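Local coordinates for protein hydrolase, haloacid dehalogenase-like family (Porphyromonas gingivalis, PDB 2I6X) that is a predicted hydrolase of the haloacid dehalogenase-like superfamily, its natural substrate not established, at residues Gln78-Asp81 with Ala82-Phe86; Arg131-Asp134 with Ser135-Lys139; Gly196-Trp199 with Ile200-Ile203. All coordinates share one frame; numbering follows the deposited sequence. Where two conformers were deposited one is given.

Interaction 1. Residues Gln78-Asp81 with Ala82-Phe86; sequences QVYD and ALLGF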
loop_
_atom_site.group_PDB
_atom_site.type_symbol
_atom_site.label_atom_id
_atom_site.label_comp_id
_atom_site.label_asym_id
_atom_site.label_seq_id
_atom_site.Cartn_x
_atom_site.Cartn_y
_atom_site.Cartn_z
ATOM N N GLN A 78 -12.133 12.995 -11.252
ATOM C CA GLN A 78 -10.935 13.837 -11.398
ATOM C C GLN A 78 -9.817 13.497 -10.449
ATOM O O GLN A 78 -8.656 13.510 -10.840
ATOM C CB GLN A 78 -11.286 15.310 -11.223
ATOM C CG GLN A 78 -11.952 15.925 -12.428
ATOM C CD GLN A 78 -12.402 17.359 -12.145
ATOM O OE1 GLN A 78 -13.037 17.641 -11.123
ATOM N NE2 GLN A 78 -12.069 18.265 -13.050
ATOM N N VAL A 79 -10.159 13.214 -9.194
ATOM C CA VAL A 79 -9.148 12.966 -8.177
ATOM C C VAL A 79 -8.658 11.557 -8.332
ATOM O O VAL A 79 -7.454 11.296 -8.262
ATOM C CB VAL A 79 -9.690 13.198 -6.716
ATOM C CG1 VAL A 79 -8.629 12.811 -5.667
ATOM C CG2 VAL A 79 -10.121 14.638 -6.539
ATOM N N TYR A 80 -9.606 10.646 -8.502
ATOM C CA TYR A 80 -9.309 9.255 -8.821
ATOM C C TYR A 80 -8.269 9.150 -9.968
ATOM O O TYR A 80 -7.242 8.489 -9.833
ATOM C CB TYR A 80 -10.602 8.546 -9.241
ATOM C CG TYR A 80 -10.367 7.146 -9.711
ATOM C CD1 TYR A 80 -10.471 6.079 -8.830
ATOM C CD2 TYR A 80 -10.028 6.877 -11.050
ATOM C CE1 TYR A 80 -10.255 4.767 -9.254
ATOM C CE2 TYR A 80 -9.791 5.575 -11.482
ATOM C CZ TYR A 80 -9.912 4.520 -10.565
ATOM O OH TYR A 80 -9.699 3.213 -10.955
ATOM N N ASP A 81 -8.562 9.819 -11.082
ATOM C CA ASP A 81 -7.671 9.879 -12.233
ATOM C C ASP A 81 -6.262 10.441 -11.931
ATOM O O ASP A 81 -5.262 9.937 -12.453
ATOM C CB ASP A 81 -8.336 10.701 -13.333
ATOM C CG ASP A 81 -7.438 10.909 -14.521
ATOM O OD1 ASP A 81 -7.324 9.996 -15.352
ATOM O OD2 ASP A 81 -6.852 12.008 -14.627
ATOM N N ALA A 82 -6.189 11.488 -11.114
ATOM C CA ALA A 82 -4.900 12.042 -10.697
ATOM C C ALA A 82 -4.134 11.120 -9.748
ATOM O O ALA A 82 -2.922 10.933 -9.903
ATOM C CB ALA A 82 -5.087 13.420 -10.068
ATOM N N LEU A 83 -4.822 10.554 -8.760
ATOM C CA LEU A 83 -4.169 9.629 -7.856
ATOM C C LEU A 83 -3.665 8.401 -8.618
ATOM O O LEU A 83 -2.562 7.903 -8.383
ATOM C CB LEU A 83 -5.101 9.236 -6.708
ATOM C CG LEU A 83 -4.797 9.633 -5.243
ATOM C CD1 LEU A 83 -3.426 10.287 -4.934
ATOM C CD2 LEU A 83 -5.942 10.421 -4.651
ATOM N N LEU A 84 -4.450 7.915 -9.564
ATOM C CA LEU A 84 -3.998 6.750 -10.306
ATOM C C LEU A 84 -2.779 7.004 -11.229
ATOM O O LEU A 84 -2.214 6.051 -11.753
ATOM C CB LEU A 84 -5.157 6.097 -11.055
ATOM C CG LEU A 84 -5.641 4.882 -10.270
ATOM C CD1 LEU A 84 -6.402 5.202 -8.973
ATOM C CD2 LEU A 84 -6.525 4.198 -11.231
ATOM N N GLY A 85 -2.379 8.271 -11.393
ATOM C CA GLY A 85 -1.135 8.611 -12.073
ATOM C C GLY A 85 0.089 8.050 -11.364
ATOM O O GLY A 85 1.127 7.859 -11.986
ATOM N N PHE A 86 -0.036 7.834 -10.052
ATOM C CA PHE A 86 0.970 7.163 -9.234
ATOM C C PHE A 86 1.315 5.749 -9.706
ATOM O O PHE A 86 2.460 5.317 -9.538
ATOM C CB PHE A 86 0.484 7.051 -7.774
ATOM C CG PHE A 86 1.109 8.042 -6.828
ATOM C CD1 PHE A 86 2.395 7.848 -6.350
ATOM C CD2 PHE A 86 0.390 9.160 -6.388
ATOM C CE1 PHE A 86 2.970 8.750 -5.424
ATOM C CE2 PHE A 86 0.959 10.091 -5.479
ATOM C CZ PHE A 86 2.248 9.882 -5.000
#
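Tyr80 and Leu84 carry most of the side-chain contact, one turn apart on the helix 76-83 and its continuation. The leucine sets one methyl over the phenol and the other beside its hydroxyl end. CD1 of Leu84 sits above one face as a CH-pi contact, 4.0 Å from the centroid of the Tyr80 ring and 15° off the normal, displaced toward the rim. Leu84 CD2 goes to the hydroxyl end, 3.5 Å from Tyr80 CZ. What brings the ring here is the first torsion of Tyr80: with chi1 at 175°, CG lies opposite the backbone N and beside the carbonyl carbon, which swings the phenol along the helix toward Leu84.

A second apolar pair repeats the spacing of four on a different side of the helix. Val79 and Leu83 run side by side in the same direction, and Val79 CG1 meets Leu83 CD2 at 3.7 Å.

The backbone bonds set the four-residue spacing that brings these pairs together. Ala82 N donates to Gln78 O at 3.2 Å, Leu83 N to Val79 O at 2.8 Å, and Leu84 N to Tyr80 O at 2.9 Å, all of the alpha-helical i to i-4 kind. Further on, Gly85 N bonds to Ala82 O at 3.1 Å and Phe86 N to Leu83 O at 3.0 Å, each three residues back.

The helix lies among others in what is probably the helical cap inserted into the HAD core. Helix 21-30 flanks it through Arg27, Phe28 and Ser24, the arginine and serine also bonding to Asp81 O and Ala82 O. Val79 touches helix 59-70, and Val79, Tyr80 and Leu83 all meet Tyr116 of helix 115-121. Strand 87-90 follows directly.

Interaction 2. Residues Arg131-Asp134 with Ser135-Lys139; sequences RTLD and SFFDK
Three bonds from two residues hold Ser135 OG. It donates to Thr132 O at 2.7 Å, in the plane of that carbonyl, and accepts two N-H groups of Arg131, from NE at 3.0 Å and from NH1 at 3.2 Å. The guanidinium thus grips the hydroxyl side-on with both nitrogens, and the oxygen lies only 6° out of its plane. Thr132 O is shared as well, and also accepts Ser135 N at 3.1 Å. NH1 also reaches Ser135 O, but that bond is weak; the same carbonyl accepts from Arg102.

The arginine gets back to the serine because its chain bends at chi3 (52°), and the bend lays the flat group on Phe136. Guanidinium and ring are stacked, their planes 13° apart and their centres 3.9 Å apart, an offset cation-pi pair with NH1 over the CD1 side. With the serine at its edge, the ring under one face and Asp99 of helix 92-101 salt-bridged to NH2, the rotation of this group is well fixed.

On the buried side Leu133 crosses Phe137, its CD1 3.9 Å from Phe137 CE2. Both touch Leu109 of strand 106-111, while the Phe136 ring meets Phe95 of helix 92-101.

Two bonds in a row span three residues: that of Ser135 N, then Phe136 N to Leu133 O at 3.2 Å. This is the pattern of a 3-10 turn, here leading the chain into edge strand 139-142 of the parallel Rossmann-like sheet that forms the HAD core.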
loop_
_atom_site.group_PDB
_atom_site.type_symbol
_atom_site.label_atom_id
_atom_site.label_comp_id
_atom_site.label_asym_id
_atom_site.label_seq_id
_atom_site.Cartn_x
_atom_site.Cartn_y
_atom_site.Cartn_z
ATOM N N ARG A 131 -8.172 -10.895 -11.316
ATOM C CA ARG A 131 -8.152 -11.288 -9.925
ATOM C C ARG A 131 -8.094 -10.071 -9.028
ATOM O O ARG A 131 -7.396 -9.094 -9.333
ATOM C CB ARG A 131 -7.027 -12.286 -9.667
ATOM C CG ARG A 131 -7.476 -13.702 -10.043
ATOM C CD ARG A 131 -6.581 -14.780 -9.536
ATOM N NE ARG A 131 -6.332 -14.669 -8.100
ATOM C CZ ARG A 131 -5.350 -15.307 -7.478
ATOM N NH1 ARG A 131 -5.172 -15.134 -6.192
ATOM N NH2 ARG A 131 -4.540 -16.129 -8.150
ATOM N N THR A 132 -8.867 -10.107 -7.947
ATOM C CA THR A 132 -8.928 -8.979 -7.041
ATOM C C THR A 132 -7.737 -9.064 -6.112
ATOM O O THR A 132 -7.168 -10.143 -5.907
ATOM C CB THR A 132 -10.232 -8.955 -6.207
ATOM O OG1 THR A 132 -10.395 -10.211 -5.530
ATOM C CG2 THR A 132 -11.442 -8.713 -7.093
ATOM N N LEU A 133 -7.359 -7.915 -5.561
ATOM C CA LEU A 133 -6.262 -7.815 -4.635
ATOM C C LEU A 133 -6.484 -8.715 -3.423
ATOM O O LEU A 133 -5.552 -9.391 -2.954
ATOM C CB LEU A 133 -6.117 -6.365 -4.202
ATOM C CG LEU A 133 -5.029 -6.060 -3.181
ATOM C CD1 LEU A 133 -3.686 -6.080 -3.874
ATOM C CD2 LEU A 133 -5.284 -4.737 -2.488
ATOM N N ASP A 134 -7.721 -8.735 -2.936
ATOM C CA ASP A 134 -8.071 -9.493 -1.750
ATOM C C ASP A 134 -7.827 -11.000 -1.967
ATOM O O ASP A 134 -7.510 -11.737 -1.032
ATOM C CB ASP A 134 -9.522 -9.189 -1.365
ATOM C CG ASP A 134 -9.717 -9.066 0.126
ATOM O OD1 ASP A 134 -9.973 -7.943 0.627
ATOM O OD2 ASP A 134 -9.612 -10.106 0.806
ATOM N N SER A 135 -7.946 -11.449 -3.206
ATOM C CA SER A 135 -7.772 -12.868 -3.514
ATOM C C SER A 135 -6.340 -13.441 -3.388
ATOM O O SER A 135 -6.162 -14.642 -3.493
ATOM C CB SER A 135 -8.322 -13.178 -4.911
ATOM O OG SER A 135 -7.362 -12.861 -5.908
ATOM N N PHE A 136 -5.321 -12.606 -3.195
ATOM C CA PHE A 136 -3.941 -13.120 -3.044
ATOM C C PHE A 136 -3.538 -13.265 -1.576
ATOM O O PHE A 136 -2.521 -13.883 -1.269
ATOM C CB PHE A 136 -2.925 -12.226 -3.754
ATOM C CG PHE A 136 -3.064 -12.211 -5.249
ATOM C CD1 PHE A 136 -2.369 -13.119 -6.037
ATOM C CD2 PHE A 136 -3.887 -11.278 -5.873
ATOM C CE1 PHE A 136 -2.513 -13.101 -7.448
ATOM C CE2 PHE A 136 -4.030 -11.255 -7.253
ATOM C CZ PHE A 136 -3.337 -12.160 -8.048
ATOM N N PHE A 137 -4.317 -12.698 -0.668
ATOM C CA PHE A 137 -3.897 -12.666 0.724
ATOM C C PHE A 137 -4.894 -13.363 1.611
ATOM O O PHE A 137 -6.080 -13.478 1.267
ATOM C CB PHE A 137 -3.658 -11.216 1.157
ATOM C CG PHE A 137 -2.741 -10.479 0.217
ATOM C CD1 PHE A 137 -1.363 -10.651 0.293
ATOM C CD2 PHE A 137 -3.250 -9.682 -0.791
ATOM C CE1 PHE A 137 -0.506 -10.008 -0.589
ATOM C CE2 PHE A 137 -2.389 -9.027 -1.674
ATOM C CZ PHE A 137 -1.022 -9.203 -1.568
ATOM N N ASP A 138 -4.407 -13.859 2.740
ATOM C CA ASP A 138 -5.315 -14.363 3.742
ATOM C C ASP A 138 -6.119 -13.192 4.274
ATOM O O ASP A 138 -7.331 -13.306 4.472
ATOM C CB ASP A 138 -4.568 -15.149 4.814
ATOM C CG ASP A 138 -4.000 -16.449 4.258
ATOM O OD1 ASP A 138 -4.788 -17.370 3.948
ATOM O OD2 ASP A 138 -2.773 -16.539 4.076
ATOM N N LYS A 139 -5.455 -12.054 4.427
ATOM C CA LYS A 139 -6.124 -10.796 4.747
ATOM C C LYS A 139 -5.364 -9.538 4.299
ATOM O O LYS A 139 -4.135 -9.489 4.317
ATOM C CB LYS A 139 -6.463 -10.710 6.239
ATOM C CG LYS A 139 -7.432 -9.590 6.574
ATOM C CD LYS A 139 -8.350 -9.985 7.718
ATOM C CE LYS A 139 -9.312 -8.876 8.073
ATOM N NZ LYS A 139 -10.054 -9.186 9.370
#

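Interaction 3. Residues Gly196-Trp199 with Ile200-Ile203; sequences GENW and IPAI
The indole of Trp199 runs obliquely past two isoleucines of the helix 200-207, and its benzene part does the touching. CE3 of Trp199 comes within 3.5 Å of Ile203 CG1, and Trp199 CZ3 lies 4.0 Å from Ile200 CG1. A chi1 of 46° places CG between the backbone N and the carbonyl carbon, which folds the indole back against the first turn. Its pyrrole end leads elsewhere: NE1 bonds to Val15 O, and helix 92-101 packs against the ring through Lys94 and Tyr97.

Asn198 reaches to the start of the helix with its side-chain amide. Its OD1 accepts Ile200 N at 3.2 Å, an Asx-turn capping bond whose donor stands well above the amide's carbonyl plane, while the Asn198 side chain crosses Pro201 at about a right angle, ND2 being 3.7 Å from Pro201 CD.

Pro201 has no N-H to offer; a water held by Asn198 O accepts Ala202 N at 2.8 Å, and Trp199 O takes Ile203 N at 2.9 Å. The helix therefore starts with the amides of Ile200, Ala202 and Ile203 each given an acceptor, by a side chain, a water and a carbonyl, while the same isoleucines pack on the indole.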
loop_
_atom_site.group_PDB
_atom_site.type_symbol
_atom_site.label_atom_id
_atom_site.label_comp_id
_atom_site.label_asym_id
_atom_site.label_seq_id
_atom_site.Cartn_x
_atom_site.Cartn_y
_atom_site.Cartn_z
ATOM N N GLY A 196 10.222 -0.457 -7.710
ATOM C CA GLY A 196 10.533 -0.997 -9.032
ATOM C C GLY A 196 11.563 -2.128 -9.104
ATOM O O GLY A 196 11.864 -2.635 -10.192
ATOM N N GLU A 197 12.103 -2.543 -7.959
ATOM C CA GLU A 197 13.088 -3.629 -7.936
ATOM C C GLU A 197 12.420 -4.999 -8.185
ATOM O O GLU A 197 11.343 -5.256 -7.644
ATOM C CB GLU A 197 13.771 -3.634 -6.572
ATOM C CG GLU A 197 15.026 -4.510 -6.464
ATOM C CD GLU A 197 15.527 -4.586 -5.017
ATOM O OE1 GLU A 197 16.059 -5.655 -4.606
ATOM O OE2 GLU A 197 15.363 -3.583 -4.277
ATOM N N ASN A 198 13.049 -5.876 -8.970
ATOM C CA ASN A 198 12.608 -7.278 -8.997
ATOM C C ASN A 198 13.166 -8.059 -7.836
ATOM O O ASN A 198 14.299 -8.548 -7.899
ATOM C CB ASN A 198 12.952 -8.058 -10.279
ATOM C CG ASN A 198 12.376 -9.504 -10.227
ATOM O OD1 ASN A 198 11.420 -9.766 -9.463
ATOM N ND2 ASN A 198 12.946 -10.429 -11.006
ATOM N N TRP A 199 12.355 -8.217 -6.803
ATOM C CA TRP A 199 12.828 -8.822 -5.565
ATOM C C TRP A 199 12.536 -10.309 -5.453
ATOM O O TRP A 199 12.831 -10.901 -4.425
ATOM C CB TRP A 199 12.238 -8.103 -4.354
ATOM C CG TRP A 199 10.748 -7.815 -4.437
ATOM C CD1 TRP A 199 10.174 -6.583 -4.581
ATOM C CD2 TRP A 199 9.668 -8.759 -4.366
ATOM N NE1 TRP A 199 8.809 -6.694 -4.612
ATOM C CE2 TRP A 199 8.463 -8.015 -4.465
ATOM C CE3 TRP A 199 9.592 -10.153 -4.241
ATOM C CZ2 TRP A 199 7.181 -8.633 -4.442
ATOM C CZ3 TRP A 199 8.337 -10.766 -4.219
ATOM C CH2 TRP A 199 7.143 -10.004 -4.332
ATOM N N ILE A 200 11.921 -10.893 -6.480
ATOM C CA ILE A 200 11.553 -12.295 -6.438
ATOM C C ILE A 200 12.754 -13.172 -6.099
ATOM O O ILE A 200 12.667 -13.941 -5.148
ATOM C CB ILE A 200 10.830 -12.788 -7.719
ATOM C CG1 ILE A 200 9.437 -12.159 -7.811
ATOM C CG2 ILE A 200 10.726 -14.307 -7.727
ATOM C CD1 ILE A 200 8.821 -12.263 -9.212
ATOM N N PRO A 201 13.876 -13.068 -6.863
ATOM C CA PRO A 201 15.033 -13.916 -6.483
ATOM C C PRO A 201 15.509 -13.775 -5.020
ATOM O O PRO A 201 15.739 -14.789 -4.351
ATOM C CB PRO A 201 16.119 -13.510 -7.496
ATOM C CG PRO A 201 15.338 -13.038 -8.716
ATOM C CD PRO A 201 14.162 -12.286 -8.090
ATOM N N ALA A 202 15.611 -12.541 -4.519
ATOM C CA ALA A 202 16.080 -12.286 -3.145
ATOM C C ALA A 202 15.127 -12.822 -2.075
ATOM O O ALA A 202 15.560 -13.367 -1.052
ATOM C CB ALA A 202 16.326 -10.791 -2.915
ATOM N N ILE A 203 13.828 -12.636 -2.296
ATOM C CA ILE A 203 12.821 -13.164 -1.375
ATOM C C ILE A 203 12.791 -14.722 -1.414
ATOM O O ILE A 203 12.764 -15.363 -0.359
ATOM C CB ILE A 203 11.436 -12.507 -1.617
ATOM C CG1 ILE A 203 11.476 -10.990 -1.352
ATOM C CG2 ILE A 203 10.316 -13.195 -0.820
ATOM C CD1 ILE A 203 12.120 -10.529 -0.041
HETATM O O HOH W 1 16.124 -10.350 -6.112
#

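All three contacts are local, partly buried, and none touches another. Interaction 1, in the helical part that is probably the cap, rests on helical backbone bonds together with apolar pairs. Interactions 2 and 3 sit at the edges of the parallel sheet, before strand 139-142 and after strand 189-191, its outermost strands. Both lean on helix 92-101, at Asp99 and Phe95 for interaction 2 and at Lys94 and Tyr97 for interaction 3, though their nearest atoms stay about 9 Å apart. The touching residues of interactions 1 and 2 include no exposed one; interaction 3 is the most exposed. Interaction 2 puts a charged stack beside buried rings; interaction 3 uses neutral capping, a water and indole-isoleucine packing.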